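Side-chain contacts in Rna-directed RNA polymerase (Infectious pancreatic necrosis virus, PDB 3ZED), which probably copies the double-stranded RNA genome of the virus from ribonucleoside triphosphates, and occurs both free and covalently attached to the genomic RNA: residues G143-T146 with L147-V150; L197-L200 with L201-T204; K704-D707 with E708-A712. One frame throughout, in Å; residues are numbered along the deposited sequence.

Contact 1: G143-T146 with L147-V150; sequences GPET and LRQV
Arg148 folds back over Pro144 one turn earlier in helix 143-156, so that the guanidinium group lies against the first turn while its end reaches toward Glu145. The charged pair is a long salt bridge, with Glu145 OE1 3.6 Å from Arg148 NH1. The carboxylate oxygen comes to the edge of the guanidinium, but the two planes are turned 54° apart, and the side chains run at about a right angle to each other. This is a loose ion pair spaced i to i+3, at an exposed surface.

Van der Waals packing of the guanidinium on the proline accompanies the ion pair: NH2 of Arg148 rests 3.5 Å from Pro144 CB, and Pro144 O lies over one face, toward the rim. A bend at chi3 (-147°) turns the guanidinium back in this way.

A separate, polar approach joins Gln149 to Glu145: the amide and carboxylate planes are almost perpendicular, with NE2 of Gln149 3.1 Å from OE2 of Glu145 and 3.5 Å from its CG. The other end of the amide, OE1, takes a weak hydrogen bond from Asn580.

Beneath the side chains run regular alpha-helical backbone bonds. Leu147 N to Gly143 O is 3.0 Å long and nearly straight, and Arg148, Gln149 and Val150 follow in step. Val150 CG2 lies 3.3 Å from Thr146 O, while the hydroxyl of Thr146 is hydrogen-bonded to Thr142 O and Asn624 ND2.

The helix is thus amphipathic. Glu145 and Arg148 lie on its exposed side, whereas Leu147 packs on Leu128, Thr132 and Leu135 of helix 125-137, where Pro144 also touches Leu135, and Gln149 and Val150 meet Ile584 of helix 580-588.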
ATOM      1  N   GLY B 143     -16.458  -4.885 -31.679  1.00 39.83           N
ATOM      2  CA  GLY B 143     -16.804  -3.469 -31.743  1.00 38.98           C
ATOM      3  C   GLY B 143     -18.097  -3.101 -31.018  1.00 43.38           C
ATOM      4  O   GLY B 143     -18.081  -2.215 -30.153  1.00 41.46           O
ATOM      5  N   PRO B 144     -19.248  -3.771 -31.307  1.00 40.56           N
ATOM      6  CA  PRO B 144     -20.508  -3.375 -30.632  1.00 40.39           C
ATOM      7  C   PRO B 144     -20.451  -3.517 -29.106  1.00 45.17           C
ATOM      8  O   PRO B 144     -20.926  -2.629 -28.397  1.00 45.21           O
ATOM      9  CB  PRO B 144     -21.558  -4.306 -31.265  1.00 42.57           C
ATOM     10  CG  PRO B 144     -20.977  -4.654 -32.619  1.00 47.38           C
ATOM     11  CD  PRO B 144     -19.499  -4.799 -32.346  1.00 42.58           C
ATOM     12  N   GLU B 145     -19.826  -4.598 -28.606  1.00 42.56           N
ATOM     13  CA  GLU B 145     -19.671  -4.829 -27.174  1.00 42.48           C
ATOM     14  C   GLU B 145     -18.756  -3.776 -26.544  1.00 44.05           C
ATOM     15  O   GLU B 145     -19.018  -3.383 -25.418  1.00 45.59           O
ATOM     16  CB  GLU B 145     -19.144  -6.242 -26.897  1.00 44.40           C
ATOM     17  CG  GLU B 145     -19.315  -6.714 -25.457  1.00 60.06           C
ATOM     18  CD  GLU B 145     -20.708  -6.685 -24.838  1.00 92.68           C
ATOM     19  OE1 GLU B 145     -21.716  -6.883 -25.562  1.00 96.10           O
ATOM     20  OE2 GLU B 145     -20.783  -6.489 -23.602  1.00 71.89           O
ATOM     21  N   THR B 146     -17.725  -3.294 -27.265  1.00 36.36           N
ATOM     22  CA  THR B 146     -16.825  -2.269 -26.737  1.00 34.84           C
ATOM     23  C   THR B 146     -17.583  -0.943 -26.601  1.00 39.56           C
ATOM     24  O   THR B 146     -17.486  -0.293 -25.564  1.00 39.25           O
ATOM     25  CB  THR B 146     -15.573  -2.121 -27.628  1.00 39.39           C
ATOM     26  OG1 THR B 146     -14.873  -3.364 -27.671  1.00 35.04           O
ATOM     27  CG2 THR B 146     -14.639  -1.020 -27.149  1.00 37.75           C
ATOM     28  N   LEU B 147     -18.333  -0.544 -27.645  1.00 36.58           N
ATOM     29  CA  LEU B 147     -19.125   0.683 -27.604  1.00 36.82           C
ATOM     30  C   LEU B 147     -20.141   0.644 -26.443  1.00 38.93           C
ATOM     31  O   LEU B 147     -20.209   1.595 -25.659  1.00 37.49           O
ATOM     32  CB  LEU B 147     -19.857   0.932 -28.951  1.00 37.52           C
ATOM     33  CG  LEU B 147     -20.731   2.220 -29.013  1.00 42.58           C
ATOM     34  CD1 LEU B 147     -19.904   3.471 -28.728  1.00 42.39           C
ATOM     35  CD2 LEU B 147     -21.481   2.346 -30.375  1.00 43.63           C
ATOM     36  N   ARG B 148     -20.916  -0.448 -26.339  1.00 37.20           N
ATOM     37  CA  ARG B 148     -21.928  -0.583 -25.286  1.00 39.02           C
ATOM     38  C   ARG B 148     -21.302  -0.482 -23.891  1.00 42.87           C
ATOM     39  O   ARG B 148     -21.823   0.242 -23.033  1.00 43.01           O
ATOM     40  CB  ARG B 148     -22.683  -1.905 -25.438  1.00 42.34           C
ATOM     41  CG  ARG B 148     -23.723  -1.842 -26.534  1.00 59.74           C
ATOM     42  CD  ARG B 148     -24.552  -3.105 -26.613  1.00 72.73           C
ATOM     43  NE  ARG B 148     -24.940  -3.391 -27.991  1.00 79.81           N
ATOM     44  CZ  ARG B 148     -24.446  -4.389 -28.717  1.00 95.75           C
ATOM     45  NH1 ARG B 148     -23.559  -5.230 -28.189  1.00 73.01           N
ATOM     46  NH2 ARG B 148     -24.846  -4.567 -29.971  1.00 91.88           N
ATOM     47  N   GLN B 149     -20.139  -1.140 -23.702  1.00 38.56           N
ATOM     48  CA  GLN B 149     -19.439  -1.142 -22.414  1.00 37.23           C
ATOM     49  C   GLN B 149     -18.968   0.252 -22.018  1.00 40.24           C
ATOM     50  O   GLN B 149     -19.193   0.655 -20.869  1.00 40.11           O
ATOM     51  CB  GLN B 149     -18.288  -2.136 -22.427  1.00 36.59           C
ATOM     52  CG  GLN B 149     -18.796  -3.566 -22.284  1.00 38.07           C
ATOM     53  CD  GLN B 149     -17.730  -4.604 -22.510  1.00 62.18           C
ATOM     54  OE1 GLN B 149     -16.600  -4.312 -22.937  1.00 59.71           O
ATOM     55  NE2 GLN B 149     -18.089  -5.855 -22.268  1.00 53.33           N
ATOM     56  N   VAL B 150     -18.367   1.001 -22.968  1.00 36.83           N
ATOM     57  CA  VAL B 150     -17.902   2.363 -22.710  1.00 36.07           C
ATOM     58  C   VAL B 150     -19.117   3.278 -22.386  1.00 38.58           C
ATOM     59  O   VAL B 150     -19.061   4.025 -21.405  1.00 37.09           O
ATOM     60  CB  VAL B 150     -17.053   2.929 -23.865  1.00 39.80           C
ATOM     61  CG1 VAL B 150     -16.729   4.408 -23.633  1.00 39.82           C
ATOM     62  CG2 VAL B 150     -15.764   2.133 -24.025  1.00 39.25           C
TER

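Contact 2: L197-L200 with L201-T204. With K (potassium ion), chain L.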
ATOM      1  N   LEU B 197       4.675 -17.176  12.944  1.00 54.29           N
ATOM      2  CA  LEU B 197       4.306 -16.277  11.849  1.00 54.10           C
ATOM      3  C   LEU B 197       5.529 -15.850  11.039  1.00 54.22           C
ATOM      4  O   LEU B 197       5.459 -15.831   9.809  1.00 53.16           O
ATOM      5  CB  LEU B 197       3.578 -15.038  12.356  1.00 55.01           C
ATOM      6  CG  LEU B 197       2.110 -15.211  12.693  1.00 62.33           C
ATOM      7  CD1 LEU B 197       1.539 -13.900  13.083  1.00 63.13           C
ATOM      8  CD2 LEU B 197       1.316 -15.759  11.505  1.00 65.70           C
ATOM      9  N   ALA B 198       6.656 -15.561  11.727  1.00 49.75           N
ATOM     10  CA  ALA B 198       7.932 -15.185  11.115  1.00 49.21           C
ATOM     11  C   ALA B 198       8.441 -16.287  10.176  1.00 53.15           C
ATOM     12  O   ALA B 198       8.936 -15.978   9.094  1.00 53.00           O
ATOM     13  CB  ALA B 198       8.965 -14.892  12.195  1.00 50.90           C
ATOM     14  N   LYS B 199       8.273 -17.562  10.571  1.00 50.98           N
ATOM     15  CA  LYS B 199       8.665 -18.725   9.767  1.00 50.54           C
ATOM     16  C   LYS B 199       7.808 -18.810   8.488  1.00 51.86           C
ATOM     17  O   LYS B 199       8.318 -19.214   7.445  1.00 50.51           O
ATOM     18  CB  LYS B 199       8.563 -20.031  10.584  1.00 53.15           C
ATOM     19  CG  LYS B 199       9.561 -20.151  11.747  1.00 58.41           C
ATOM     20  CD  LYS B 199      11.048 -20.034  11.352  1.00 57.46           C
ATOM     21  CE  LYS B 199      11.552 -21.226  10.575  1.00 62.90           C
ATOM     22  NZ  LYS B 199      12.974 -21.072  10.192  1.00 78.94           N
ATOM     23  N   LEU B 200       6.522 -18.404   8.562  1.00 46.89           N
ATOM     24  CA  LEU B 200       5.641 -18.394   7.393  1.00 44.76           C
ATOM     25  C   LEU B 200       6.053 -17.246   6.478  1.00 48.06           C
ATOM     26  O   LEU B 200       6.210 -17.447   5.276  1.00 47.45           O
ATOM     27  CB  LEU B 200       4.160 -18.260   7.788  1.00 44.05           C
ATOM     28  CG  LEU B 200       3.509 -19.409   8.562  1.00 49.81           C
ATOM     29  CD1 LEU B 200       2.189 -18.964   9.158  1.00 49.16           C
ATOM     30  CD2 LEU B 200       3.293 -20.646   7.682  1.00 52.52           C
ATOM     31  N   LEU B 201       6.302 -16.054   7.065  1.00 43.65           N
ATOM     32  CA  LEU B 201       6.716 -14.854   6.335  1.00 41.61           C
ATOM     33  C   LEU B 201       8.076 -15.033   5.695  1.00 45.40           C
ATOM     34  O   LEU B 201       8.337 -14.399   4.691  1.00 44.20           O
ATOM     35  CB  LEU B 201       6.698 -13.606   7.232  1.00 41.21           C
ATOM     36  CG  LEU B 201       5.316 -13.127   7.671  1.00 44.10           C
ATOM     37  CD1 LEU B 201       5.410 -12.222   8.875  1.00 43.24           C
ATOM     38  CD2 LEU B 201       4.545 -12.471   6.494  1.00 43.21           C
ATOM     39  N   GLU B 202       8.931 -15.922   6.226  1.00 45.28           N
ATOM     40  CA  GLU B 202      10.233 -16.184   5.589  1.00 44.77           C
ATOM     41  C   GLU B 202      10.012 -16.746   4.178  1.00 48.01           C
ATOM     42  O   GLU B 202      10.818 -16.507   3.281  1.00 48.27           O
ATOM     43  CB  GLU B 202      11.056 -17.158   6.422  1.00 47.55           C
ATOM     44  CG  GLU B 202      11.755 -16.522   7.614  1.00 52.14           C
ATOM     45  CD  GLU B 202      12.551 -17.486   8.480  1.00 67.02           C
ATOM     46  OE1 GLU B 202      12.499 -18.711   8.226  1.00 57.98           O
ATOM     47  OE2 GLU B 202      13.252 -17.010   9.402  1.00 51.47           O
ATOM     48  N   GLN B 203       8.877 -17.444   3.987  1.00 43.17           N
ATOM     49  CA  GLN B 203       8.460 -18.054   2.733  1.00 42.98           C
ATOM     50  C   GLN B 203       7.568 -17.124   1.878  1.00 47.33           C
ATOM     51  O   GLN B 203       7.826 -17.001   0.675  1.00 47.02           O
ATOM     52  CB  GLN B 203       7.716 -19.387   2.984  1.00 44.64           C
ATOM     53  CG  GLN B 203       8.482 -20.428   3.821  1.00 53.61           C
ATOM     54  CD  GLN B 203       9.894 -20.666   3.326  1.00 68.61           C
ATOM     55  OE1 GLN B 203      10.151 -20.776   2.112  1.00 60.37           O
ATOM     56  NE2 GLN B 203      10.844 -20.735   4.262  1.00 54.72           N
ATOM     57  N   THR B 204       6.498 -16.522   2.475  1.00 42.04           N
ATOM     58  CA  THR B 204       5.508 -15.689   1.755  1.00 39.10           C
ATOM     59  C   THR B 204       5.987 -14.252   1.559  1.00 41.75           C
ATOM     60  O   THR B 204       5.512 -13.578   0.643  1.00 39.54           O
ATOM     61  CB  THR B 204       4.171 -15.707   2.484  1.00 40.36           C
ATOM     62  OG1 THR B 204       4.328 -14.994   3.718  1.00 42.91           O
ATOM     63  CG2 THR B 204       3.675 -17.131   2.759  1.00 36.17           C
TER
HETATM   64  K     K L1003      12.444 -21.758   0.964  1.00 56.58           K
HETATM   65  O   HOH W   1      10.630 -20.520   7.031  1.00 51.93           O
HETATM   66  O   HOH W   2      12.780 -21.173  -1.703  1.00 45.56           O
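Lys199 and Glu202 form an i to i+3 salt bridge on the closing turns of helix 194-204, whose Gln203 binds a potassium ion. The two side chains lie side by side and point the same way. Lys199 NZ reaches OE1 of Glu202 at 3.1 Å from the syn side, 21° out of the carboxylate plane; bends at chi2 and chi3 curl the lysine chain round to it. Both ends have further partners: Ser701 OG bonds to Lys199 NZ and Glu202 OE1, Arg425 forms a salt bridge with Glu202 OE2, and Tyr718 makes a cation-pi contact with Lys199.

Among backbone bonds, Leu200 O accepts from Thr204 N at 3.0 Å, in the carbonyl plane, and from Gln203 N well above that plane, which adds a 3-10-like i to i+3 link to the i to i+4 bond. Leu197, Leu200 and Leu201 supply the nonpolar faces, packing on helices 412-426, 476-493 and 706-714.

Water 1 ties the polar side together, donating to Lys199 O and Glu202 OE1 and accepting from Gln203 NE2. With its NE2 held by that water, the Gln203 amide turns OE1 to the potassium ion, 2.7 Å away.

Contact 3: K704-D707 with E708-A712. With K (potassium ion), chain L.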
ATOM      1  N   LYS B 704      13.344 -25.236   2.764  1.00 65.62           N
ATOM      2  CA  LYS B 704      11.977 -25.488   3.227  1.00 64.02           C
ATOM      3  C   LYS B 704      10.931 -24.827   2.341  1.00 64.39           C
ATOM      4  O   LYS B 704      11.102 -23.689   1.919  1.00 62.21           O
ATOM      5  CB  LYS B 704      11.792 -25.009   4.675  1.00 66.44           C
ATOM      6  CG  LYS B 704      12.647 -25.772   5.693  1.00 68.20           C
ATOM      7  CD  LYS B 704      12.069 -25.710   7.106  1.00 82.74           C
ATOM      8  CE  LYS B 704      11.174 -26.888   7.452  1.00103.78           C
ATOM      9  NZ  LYS B 704      11.924 -28.174   7.534  1.00116.97           N
ATOM     10  N   THR B 705       9.842 -25.551   2.061  1.00 59.85           N
ATOM     11  CA  THR B 705       8.695 -25.038   1.321  1.00 56.56           C
ATOM     12  C   THR B 705       7.694 -24.503   2.349  1.00 61.03           C
ATOM     13  O   THR B 705       7.796 -24.846   3.526  1.00 62.62           O
ATOM     14  CB  THR B 705       8.068 -26.137   0.435  1.00 57.74           C
ATOM     15  OG1 THR B 705       7.613 -27.220   1.263  1.00 58.23           O
ATOM     16  CG2 THR B 705       9.012 -26.635  -0.656  1.00 51.86           C
ATOM     17  N   LEU B 706       6.701 -23.712   1.911  1.00 57.33           N
ATOM     18  CA  LEU B 706       5.639 -23.184   2.773  1.00 55.74           C
ATOM     19  C   LEU B 706       4.891 -24.341   3.463  1.00 62.26           C
ATOM     20  O   LEU B 706       4.564 -24.247   4.646  1.00 62.33           O
ATOM     21  CB  LEU B 706       4.676 -22.333   1.921  1.00 53.07           C
ATOM     22  CG  LEU B 706       3.365 -21.869   2.579  1.00 55.51           C
ATOM     23  CD1 LEU B 706       3.614 -20.906   3.758  1.00 55.45           C
ATOM     24  CD2 LEU B 706       2.452 -21.251   1.561  1.00 51.78           C
ATOM     25  N   ASP B 707       4.674 -25.442   2.719  1.00 61.47           N
ATOM     26  CA  ASP B 707       3.981 -26.656   3.148  1.00 63.18           C
ATOM     27  C   ASP B 707       4.721 -27.345   4.307  1.00 68.74           C
ATOM     28  O   ASP B 707       4.078 -27.727   5.288  1.00 69.49           O
ATOM     29  CB  ASP B 707       3.815 -27.615   1.958  1.00 66.02           C
ATOM     30  CG  ASP B 707       3.117 -26.982   0.768  1.00 81.39           C
ATOM     31  OD1 ASP B 707       3.742 -26.122   0.104  1.00 83.94           O
ATOM     32  OD2 ASP B 707       1.940 -27.336   0.508  1.00 88.92           O
ATOM     33  N   GLU B 708       6.066 -27.463   4.217  1.00 65.31           N
ATOM     34  CA  GLU B 708       6.897 -28.076   5.269  1.00 65.96           C
ATOM     35  C   GLU B 708       6.858 -27.230   6.534  1.00 66.42           C
ATOM     36  O   GLU B 708       6.808 -27.782   7.629  1.00 68.43           O
ATOM     37  CB  GLU B 708       8.345 -28.277   4.788  1.00 68.39           C
ATOM     38  CG  GLU B 708       8.458 -29.366   3.732  1.00 84.00           C
ATOM     39  CD  GLU B 708       9.786 -29.518   3.013  1.00109.33           C
ATOM     40  OE1 GLU B 708      10.412 -28.489   2.667  1.00100.01           O
ATOM     41  OE2 GLU B 708      10.186 -30.678   2.767  1.00110.71           O
ATOM     42  N   VAL B 709       6.842 -25.896   6.382  1.00 58.63           N
ATOM     43  CA  VAL B 709       6.775 -24.937   7.492  1.00 56.66           C
ATOM     44  C   VAL B 709       5.408 -25.076   8.202  1.00 59.35           C
ATOM     45  O   VAL B 709       5.370 -25.133   9.433  1.00 59.33           O
ATOM     46  CB  VAL B 709       7.063 -23.476   7.029  1.00 57.55           C
ATOM     47  CG1 VAL B 709       6.878 -22.481   8.174  1.00 56.08           C
ATOM     48  CG2 VAL B 709       8.465 -23.349   6.430  1.00 57.43           C
ATOM     49  N   THR B 710       4.309 -25.186   7.425  1.00 55.95           N
ATOM     50  CA  THR B 710       2.944 -25.337   7.957  1.00 55.87           C
ATOM     51  C   THR B 710       2.799 -26.647   8.749  1.00 63.63           C
ATOM     52  O   THR B 710       2.201 -26.632   9.827  1.00 64.10           O
ATOM     53  CB  THR B 710       1.893 -25.242   6.838  1.00 56.06           C
ATOM     54  OG1 THR B 710       2.010 -23.972   6.202  1.00 53.87           O
ATOM     55  CG2 THR B 710       0.477 -25.375   7.358  1.00 54.25           C
ATOM     56  N   THR B 711       3.353 -27.758   8.229  1.00 62.87           N
ATOM     57  CA  THR B 711       3.277 -29.063   8.897  1.00 65.59           C
ATOM     58  C   THR B 711       4.078 -29.035  10.213  1.00 69.06           C
ATOM     59  O   THR B 711       3.654 -29.660  11.182  1.00 69.16           O
ATOM     60  CB  THR B 711       3.716 -30.196   7.964  1.00 85.78           C
ATOM     61  OG1 THR B 711       5.036 -29.928   7.484  1.00 94.24           O
ATOM     62  CG2 THR B 711       2.759 -30.384   6.786  1.00 84.42           C
ATOM     63  N   ALA B 712       5.187 -28.262  10.265  1.00 65.02           N
ATOM     64  CA  ALA B 712       5.995 -28.119  11.474  1.00 65.54           C
ATOM     65  C   ALA B 712       5.220 -27.328  12.538  1.00 68.09           C
ATOM     66  O   ALA B 712       5.142 -27.778  13.678  1.00 68.38           O
ATOM     67  CB  ALA B 712       7.321 -27.442  11.152  1.00 65.57           C
TER
HETATM   68  K     K L1003      12.444 -21.758   0.964  1.00 56.58           K
HETATM   69  O   HOH W   2      12.780 -21.173  -1.703  1.00 45.56           O
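Val709 N, Thr710 N and Thr711 N bond back to the carbonyls of Thr705, Leu706 and Asp707, setting up the first turn of helix 706-714, with Val709 N to Thr705 O the longest of the three at 3.2 Å.

Thr705 and Glu708 exchange side-chain bonds across this turn. Thr705 N donates to Glu708 OE1 at 3.1 Å, from the anti side and 16° out of the carboxylate plane, and in return Thr705 OG1 accepts a weak bond from Glu708 N at 3.3 Å. A second weak bond, from Thr705 OG1 to Glu708 OE1, links the two side chains directly. The hydroxyl lies between the backbone N and the carbonyl carbon (chi1 61°), which places it over the start of the helix. Glu708 runs extended beyond CG to bring its carboxylate back to face the Thr705 N-H, and a negative group there may be favoured by the helix dipole.

Further along, hydroxyls return to the backbone. Thr710 OG1 donates to Leu706 O at 3.0 Å from above the carbonyl plane, adding to the bond from Thr710 N, while Thr711 OG1 is 2.8 Å from Glu708 O, which it shares with Ala712 N.

Nonpolar contact is thinner. Lys704 CB meets Val709 CG2 at 4.1 Å, and its CE passes close to Glu708 CB; Leu706 and Val709 face helix 194-204, and Thr710 reaches Val492 of helix 476-493.

Just before the cap, Lys704 O binds the potassium ion at 2.5 Å, in a site completed by Gln203, Thr698, Ser701, Pro702 and a water. The reciprocal Thr705-Glu708 pairing is a capping box, the classic start of an alpha-helix, here placed directly after a residue of the potassium site.

How the contacts relate
Contacts 2 and 3 belong together: their centres are about 10 Å apart, helices 194-204 and 706-714 pack on each other, and the two contacts share one potassium ion and water 2, so that a helix of the palm-domain region meets one of the C-terminal region. Contact 2 is buried, and its charges are multiply partnered; contact 3 is only partly buried, and relies on capping and hydroxyl-to-carbonyl bonds at the beginning of a helix rather than on a salt bridge. Contact 1 stands apart, about 34 Å from contact 2 between nearest atoms, on a different helix near the surface; its ion pair is long.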